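Local coordinates for Ras-interacting protein 1 (Homo sapiens, PDB 5KHO) that binds GTPases and regulates their signalling in blood vessels, where it is required for endothelial cell morphogenesis and tube formation, at residues 15-21 with 32-37; 95-99 with 131-135. All coordinates share one frame; numbering follows the deposited sequence.

In the fold
Both interactions involve the mixed five-stranded sheet of the Ras-associating domain, whose order across is 30-36, 18-22, 120-127, 73-80, 96-99. Interaction 1 pairs the first two of these strands as a hairpin, while interaction 2 lays helix 128-136 against the strand at the other border. Their centres are 21 Å apart, on opposite sides of the chain's centre, and their nearest atoms are separated by about 11 Å. The two borders meet different neighbours. Tyr32 and Lys33 of interaction 1 form an antiparallel ladder with another protein's chain, whereas His96, Arg98 and Glu135 of interaction 2 approach a second copy of this protein, in keeping with GTPase binding and homodimerization.

Interaction 1 (15-21 with 32-37)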
ATOM      1  N   PRO B  15      -8.517   9.302 -13.240  1.00162.51           N
ATOM      2  CA  PRO B  15      -8.001  10.066 -14.409  1.00160.73           C
ATOM      3  C   PRO B  15      -6.970   9.309 -15.271  1.00156.36           C
ATOM      4  O   PRO B  15      -6.191   8.530 -14.711  1.00153.78           O
ATOM      5  CB  PRO B  15      -7.348  11.300 -13.767  1.00157.63           C
ATOM      6  CG  PRO B  15      -6.967  10.855 -12.399  1.00156.20           C
ATOM      7  CD  PRO B  15      -8.072   9.929 -11.973  1.00159.37           C
ATOM      8  N   PRO B  16      -6.964   9.532 -16.617  1.00148.97           N
ATOM      9  CA  PRO B  16      -6.059   8.788 -17.517  1.00141.30           C
ATOM     10  C   PRO B  16      -4.584   9.153 -17.297  1.00136.65           C
ATOM     11  O   PRO B  16      -3.933   9.715 -18.186  1.00150.43           O
ATOM     12  CB  PRO B  16      -6.544   9.188 -18.920  1.00136.92           C
ATOM     13  CG  PRO B  16      -7.181  10.520 -18.731  1.00138.79           C
ATOM     14  CD  PRO B  16      -7.824  10.467 -17.375  1.00142.93           C
ATOM     15  N   GLY B  17      -4.078   8.803 -16.116  1.00122.36           N
ATOM     16  CA  GLY B  17      -2.760   9.213 -15.645  1.00112.03           C
ATOM     17  C   GLY B  17      -1.576   8.548 -16.322  1.00103.78           C
ATOM     18  O   GLY B  17      -1.732   7.723 -17.233  1.00100.82           O
ATOM     19  N   VAL B  18      -0.384   8.936 -15.874  1.00 96.51           N
ATOM     20  CA  VAL B  18       0.866   8.352 -16.363  1.00 94.39           C
ATOM     21  C   VAL B  18       1.581   7.593 -15.246  1.00 92.54           C
ATOM     22  O   VAL B  18       1.537   8.001 -14.082  1.00 97.50           O
ATOM     23  CB  VAL B  18       1.796   9.382 -17.074  1.00 90.56           C
ATOM     24  CG1 VAL B  18       1.071  10.023 -18.250  1.00 93.66           C
ATOM     25  CG2 VAL B  18       2.315  10.460 -16.126  1.00 90.36           C
ATOM     26  N   LEU B  19       2.209   6.477 -15.607  1.00 87.17           N
ATOM     27  CA  LEU B  19       2.966   5.679 -14.652  1.00 79.88           C
ATOM     28  C   LEU B  19       4.405   5.561 -15.108  1.00 75.70           C
ATOM     29  O   LEU B  19       4.651   5.074 -16.209  1.00 71.56           O
ATOM     30  CB  LEU B  19       2.357   4.282 -14.500  1.00 77.05           C
ATOM     31  CG  LEU B  19       0.861   4.090 -14.237  1.00 83.51           C
ATOM     32  CD1 LEU B  19       0.533   2.604 -14.280  1.00 83.61           C
ATOM     33  CD2 LEU B  19       0.410   4.695 -12.913  1.00 84.79           C
ATOM     34  N   LYS B  20       5.340   6.030 -14.270  1.00 72.17           N
ATOM     35  CA  LYS B  20       6.778   5.765 -14.450  1.00 71.19           C
ATOM     36  C   LYS B  20       7.056   4.271 -14.219  1.00 67.08           C
ATOM     37  O   LYS B  20       6.827   3.768 -13.127  1.00 73.67           O
ATOM     38  CB  LYS B  20       7.664   6.589 -13.493  1.00 69.48           C
ATOM     39  CG  LYS B  20       7.077   7.844 -12.869  1.00 69.22           C
ATOM     40  CD  LYS B  20       7.521   9.103 -13.573  1.00 71.02           C
ATOM     41  CE  LYS B  20       7.305  10.334 -12.711  1.00 74.25           C
ATOM     42  NZ  LYS B  20       8.474  10.604 -11.826  1.00 87.06           N
ATOM     43  N   ILE B  21       7.520   3.575 -15.256  1.00 63.98           N
ATOM     44  CA  ILE B  21       7.928   2.167 -15.168  1.00 64.10           C
ATOM     45  C   ILE B  21       9.454   2.158 -15.113  1.00 64.41           C
ATOM     46  O   ILE B  21      10.112   2.481 -16.113  1.00 70.71           O
ATOM     47  CB  ILE B  21       7.399   1.323 -16.372  1.00 61.31           C
ATOM     48  CG1 ILE B  21       5.962   0.858 -16.161  1.00 62.77           C
ATOM     49  CG2 ILE B  21       8.169   0.026 -16.534  1.00 58.87           C
ATOM     50  CD1 ILE B  21       4.908   1.938 -16.164  1.00 70.87           C
ATOM     51  N   TYR B  32      13.876   5.672 -15.944  1.00 72.05           N
ATOM     52  CA  TYR B  32      12.524   5.185 -16.194  1.00 72.01           C
ATOM     53  C   TYR B  32      12.021   5.633 -17.557  1.00 72.55           C
ATOM     54  O   TYR B  32      12.472   6.648 -18.095  1.00 75.15           O
ATOM     55  CB  TYR B  32      11.557   5.622 -15.085  1.00 67.32           C
ATOM     56  CG  TYR B  32      11.316   7.112 -14.984  1.00 65.97           C
ATOM     57  CD1 TYR B  32      10.360   7.752 -15.799  1.00 62.64           C
ATOM     58  CD2 TYR B  32      12.020   7.887 -14.055  1.00 62.77           C
ATOM     59  CE1 TYR B  32      10.139   9.121 -15.702  1.00 62.32           C
ATOM     60  CE2 TYR B  32      11.795   9.258 -13.936  1.00 62.02           C
ATOM     61  CZ  TYR B  32      10.857   9.872 -14.756  1.00 64.88           C
ATOM     62  OH  TYR B  32      10.646  11.233 -14.646  1.00 65.01           O
ATOM     63  N   LYS B  33      11.107   4.845 -18.110  1.00 71.61           N
ATOM     64  CA  LYS B  33      10.293   5.243 -19.248  1.00 73.30           C
ATOM     65  C   LYS B  33       8.843   5.063 -18.801  1.00 78.34           C
ATOM     66  O   LYS B  33       8.517   4.092 -18.111  1.00 85.23           O
ATOM     67  CB  LYS B  33      10.617   4.390 -20.475  1.00 77.88           C
ATOM     68  CG  LYS B  33      12.106   4.146 -20.682  1.00 85.55           C
ATOM     69  CD  LYS B  33      12.531   3.955 -22.125  1.00 85.88           C
ATOM     70  CE  LYS B  33      13.995   3.544 -22.146  1.00 95.92           C
ATOM     71  NZ  LYS B  33      14.687   3.731 -23.452  1.00108.57           N
ATOM     72  N   SER B  34       7.976   6.000 -19.158  1.00 75.55           N
ATOM     73  CA  SER B  34       6.619   5.992 -18.619  1.00 72.02           C
ATOM     74  C   SER B  34       5.522   5.789 -19.660  1.00 72.06           C
ATOM     75  O   SER B  34       5.596   6.314 -20.764  1.00 75.84           O
ATOM     76  CB  SER B  34       6.366   7.246 -17.782  1.00 70.11           C
ATOM     77  OG  SER B  34       6.265   8.399 -18.582  1.00 74.85           O
ATOM     78  N   VAL B  35       4.510   5.016 -19.284  1.00 74.14           N
ATOM     79  CA  VAL B  35       3.383   4.697 -20.160  1.00 77.49           C
ATOM     80  C   VAL B  35       2.074   5.363 -19.691  1.00 85.22           C
ATOM     81  O   VAL B  35       1.933   5.728 -18.510  1.00 82.97           O
ATOM     82  CB  VAL B  35       3.192   3.163 -20.319  1.00 76.34           C
ATOM     83  CG1 VAL B  35       4.379   2.533 -21.023  1.00 80.52           C
ATOM     84  CG2 VAL B  35       2.969   2.479 -18.978  1.00 77.50           C
ATOM     85  N   LEU B  36       1.135   5.534 -20.623  1.00 86.48           N
ATOM     86  CA  LEU B  36      -0.219   5.962 -20.285  1.00 89.81           C
ATOM     87  C   LEU B  36      -1.021   4.777 -19.782  1.00 91.11           C
ATOM     88  O   LEU B  36      -0.959   3.687 -20.357  1.00 96.65           O
ATOM     89  CB  LEU B  36      -0.911   6.590 -21.494  1.00 91.80           C
ATOM     90  CG  LEU B  36      -0.644   8.085 -21.694  1.00 94.53           C
ATOM     91  CD1 LEU B  36      -0.573   8.422 -23.175  1.00 94.02           C
ATOM     92  CD2 LEU B  36      -1.672   8.953 -20.974  1.00 93.06           C
ATOM     93  N   ALA B  37      -1.753   4.985 -18.696  1.00 89.10           N
ATOM     94  CA  ALA B  37      -2.622   3.944 -18.158  1.00 91.17           C
ATOM     95  C   ALA B  37      -4.005   4.481 -17.790  1.00 91.61           C
ATOM     96  O   ALA B  37      -4.142   5.556 -17.191  1.00 89.68           O
ATOM     97  CB  ALA B  37      -1.968   3.253 -16.970  1.00 85.95           C
TER
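Lys20 lays its aliphatic chain over one face of the Tyr32 ring. CB of Lys20 stands 4.2 Å from the centroid of the Tyr32 ring, 27° off the normal, which qualifies as a CH-pi contact; farther out, Lys20 CD lies 3.4 Å from Tyr32 CE1. The bend of the lysine at chi2 (-100°) carries CD back along the ring towards the hydroxyl end. On the sheet face that carries Lys20 and Ser34, Val18 CG1 meets Leu36 CD2 at 4.0 Å. On the opposite face of the sheet, Ile21 CD1 touches Val35 CG2 at 3.5 Å, and Leu19 CD1 reaches Ala37 CB at 3.7 Å. Antiparallel backbone bonds set this register: Leu19 N to Val35 O is 3.0 Å and nearly straight (174°), with a return bond from Val35 N to Leu19 O, and Leu19-Val35 and Ile21-Lys33 are both hydrogen-bonded pairs. Ala37 N to Gly17 O continues the pairing beyond the strands. The Tyr32 hydroxyl bonds an acidic side chain, and Ser34 OG a backbone atom, of another protein's chain, whose strand extends the sheet. Inside the domain, helix 43-54 covers Leu19 and Val35 through Leu46, Glu49 and Arg53, while helix 106-112 also packs on Leu19.

Interaction 2 (95-99 with 131-135); sequences EHLRV and ARRLE
The carboxylate of Glu135 turns one face to strand 96-99: Val99 N stands almost straight above it, 3.5 Å from Glu135 CD, and Arg98 CG and Val99 CG2 lie on that same side. The pairs are van der Waals contacts, with Glu135 OE1 3.5 Å from Val99 CG2. Having CG opposite the backbone nitrogen (chi1 -155°) and an extended chain beyond lets Glu135 run alongside Arg98. Their flat ends are turned 83° apart and do not pair, since Arg98 NE is 5.4 Å from Glu135 OE2; the arginine instead makes a salt bridge to Glu104 through NH2. The imidazole of His96 approaches with CE1, 3.8 Å from Glu135 O, a carbonyl that also accepts a hydrogen bond from Arg105 of the second subunit. Apolar packing supplies the rest. Leu97 forks over the helix, CD2 meeting Leu134 CD1 at 3.8 Å and CD1 resting near Ala131 O, while Val99 CG2 abuts Ala131 CB at 3.6 Å. Ala74 and Cys76 of strand 73-80 extend this apolar patch. With the short axes at 127° and 7.4 Å apart, this is helix-on-sheet packing, joining the C-terminal helix to an outermost strand of a ubiquitin-like Ras-associating domain.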
ATOM      1  N   GLU B  95      13.726  -2.718  -1.196  1.00 87.62           N
ATOM      2  CA  GLU B  95      13.768  -3.631  -0.034  1.00 85.52           C
ATOM      3  C   GLU B  95      12.756  -4.799  -0.081  1.00 81.48           C
ATOM      4  O   GLU B  95      13.011  -5.866   0.477  1.00 79.95           O
ATOM      5  CB  GLU B  95      13.615  -2.845   1.275  1.00 83.67           C
ATOM      6  N   HIS B  96      11.614  -4.575  -0.726  1.00 76.98           N
ATOM      7  CA  HIS B  96      10.613  -5.612  -0.979  1.00 72.52           C
ATOM      8  C   HIS B  96       9.892  -5.251  -2.262  1.00 68.06           C
ATOM      9  O   HIS B  96       9.793  -4.079  -2.605  1.00 68.59           O
ATOM     10  CB  HIS B  96       9.614  -5.724   0.188  1.00 77.72           C
ATOM     11  CG  HIS B  96       8.528  -6.739  -0.028  1.00 85.00           C
ATOM     12  ND1 HIS B  96       8.765  -8.099  -0.041  1.00 91.04           N
ATOM     13  CD2 HIS B  96       7.199  -6.591  -0.248  1.00 86.45           C
ATOM     14  CE1 HIS B  96       7.632  -8.742  -0.268  1.00 88.05           C
ATOM     15  NE2 HIS B  96       6.666  -7.850  -0.394  1.00 89.71           N
ATOM     16  N   LEU B  97       9.409  -6.258  -2.981  1.00 69.29           N
ATOM     17  CA  LEU B  97       8.561  -6.021  -4.149  1.00 73.92           C
ATOM     18  C   LEU B  97       7.409  -7.015  -4.250  1.00 72.89           C
ATOM     19  O   LEU B  97       7.385  -8.024  -3.551  1.00 74.79           O
ATOM     20  CB  LEU B  97       9.393  -5.992  -5.446  1.00 74.74           C
ATOM     21  CG  LEU B  97      10.145  -7.222  -5.965  1.00 73.31           C
ATOM     22  CD1 LEU B  97       9.217  -8.239  -6.622  1.00 70.92           C
ATOM     23  CD2 LEU B  97      11.183  -6.755  -6.965  1.00 74.75           C
ATOM     24  N   ARG B  98       6.470  -6.723  -5.142  1.00 72.51           N
ATOM     25  CA  ARG B  98       5.342  -7.597  -5.403  1.00 70.63           C
ATOM     26  C   ARG B  98       5.090  -7.645  -6.895  1.00 73.93           C
ATOM     27  O   ARG B  98       5.019  -6.603  -7.542  1.00 79.87           O
ATOM     28  CB  ARG B  98       4.114  -7.066  -4.684  1.00 67.90           C
ATOM     29  CG  ARG B  98       2.907  -7.958  -4.773  1.00 69.44           C
ATOM     30  CD  ARG B  98       1.710  -7.267  -4.149  1.00 77.92           C
ATOM     31  NE  ARG B  98       0.538  -7.497  -4.980  1.00 80.56           N
ATOM     32  CZ  ARG B  98       0.001  -6.596  -5.788  1.00 76.15           C
ATOM     33  NH1 ARG B  98       0.493  -5.374  -5.858  1.00 81.35           N
ATOM     34  NH2 ARG B  98      -1.047  -6.918  -6.516  1.00 73.02           N
ATOM     35  N   VAL B  99       4.952  -8.853  -7.437  1.00 74.39           N
ATOM     36  CA  VAL B  99       4.650  -9.025  -8.856  1.00 70.03           C
ATOM     37  C   VAL B  99       3.149  -8.949  -9.036  1.00 66.64           C
ATOM     38  O   VAL B  99       2.416  -9.797  -8.531  1.00 73.28           O
ATOM     39  CB  VAL B  99       5.184 -10.366  -9.407  1.00 70.11           C
ATOM     40  CG1 VAL B  99       4.826 -10.539 -10.882  1.00 57.96           C
ATOM     41  CG2 VAL B  99       6.690 -10.459  -9.203  1.00 70.82           C
ATOM     42  N   ALA B 131      12.188 -11.431 -10.303  1.00 76.85           N
ATOM     43  CA  ALA B 131      11.112 -10.812  -9.537  1.00 71.04           C
ATOM     44  C   ALA B 131      10.450 -11.750  -8.527  1.00 76.65           C
ATOM     45  O   ALA B 131      10.268 -11.380  -7.358  1.00 72.99           O
ATOM     46  CB  ALA B 131      10.078 -10.233 -10.488  1.00 65.50           C
ATOM     47  N   ARG B 132      10.094 -12.954  -8.990  1.00 84.49           N
ATOM     48  CA  ARG B 132       9.490 -14.007  -8.163  1.00 76.83           C
ATOM     49  C   ARG B 132      10.432 -14.427  -7.020  1.00 71.21           C
ATOM     50  O   ARG B 132       9.963 -14.740  -5.927  1.00 71.72           O
ATOM     51  CB  ARG B 132       9.024 -15.174  -9.055  1.00 81.50           C
ATOM     52  CG  ARG B 132       8.855 -16.539  -8.384  1.00 95.07           C
ATOM     53  CD  ARG B 132       7.998 -17.525  -9.177  1.00 95.12           C
ATOM     54  NE  ARG B 132       8.255 -17.527 -10.621  1.00 99.76           N
ATOM     55  CZ  ARG B 132       7.322 -17.353 -11.559  1.00108.60           C
ATOM     56  NH1 ARG B 132       7.655 -17.370 -12.851  1.00102.48           N
ATOM     57  NH2 ARG B 132       6.050 -17.178 -11.214  1.00112.04           N
ATOM     58  N   ARG B 133      11.745 -14.374  -7.269  1.00 71.24           N
ATOM     59  CA  ARG B 133      12.777 -14.583  -6.233  1.00 75.89           C
ATOM     60  C   ARG B 133      12.759 -13.489  -5.180  1.00 75.97           C
ATOM     61  O   ARG B 133      12.618 -13.789  -3.990  1.00 81.63           O
ATOM     62  CB  ARG B 133      14.189 -14.707  -6.836  1.00 77.01           C
ATOM     63  CG  ARG B 133      15.323 -14.738  -5.810  1.00 74.57           C
ATOM     64  CD  ARG B 133      16.687 -14.995  -6.442  1.00 78.40           C
ATOM     65  NE  ARG B 133      17.207 -13.859  -7.207  1.00 75.61           N
ATOM     66  CZ  ARG B 133      17.925 -12.859  -6.692  1.00 85.55           C
ATOM     67  NH1 ARG B 133      18.215 -12.837  -5.394  1.00 89.73           N
ATOM     68  NH2 ARG B 133      18.350 -11.867  -7.474  1.00 84.68           N
ATOM     69  N   LEU B 134      12.908 -12.235  -5.618  1.00 77.58           N
ATOM     70  CA  LEU B 134      12.904 -11.073  -4.705  1.00 78.70           C
ATOM     71  C   LEU B 134      11.592 -10.918  -3.943  1.00 80.38           C
ATOM     72  O   LEU B 134      11.605 -10.473  -2.799  1.00 86.81           O
ATOM     73  CB  LEU B 134      13.249  -9.770  -5.434  1.00 75.26           C
ATOM     74  CG  LEU B 134      14.601  -9.669  -6.160  1.00 75.57           C
ATOM     75  CD1 LEU B 134      14.587  -8.505  -7.145  1.00 72.75           C
ATOM     76  CD2 LEU B 134      15.786  -9.572  -5.204  1.00 73.05           C
ATOM     77  N   GLU B 135      10.478 -11.307  -4.574  1.00 85.48           N
ATOM     78  CA  GLU B 135       9.160 -11.322  -3.929  1.00 89.60           C
ATOM     79  C   GLU B 135       9.100 -12.302  -2.753  1.00 96.40           C
ATOM     80  O   GLU B 135       8.291 -12.127  -1.837  1.00 99.22           O
ATOM     81  CB  GLU B 135       8.047 -11.632  -4.935  1.00 86.09           C
ATOM     82  CG  GLU B 135       6.685 -11.085  -4.515  1.00 88.79           C
ATOM     83  CD  GLU B 135       5.511 -11.604  -5.331  1.00 98.63           C
ATOM     84  OE1 GLU B 135       5.713 -12.236  -6.395  1.00101.17           O
ATOM     85  OE2 GLU B 135       4.361 -11.369  -4.895  1.00101.94           O
TER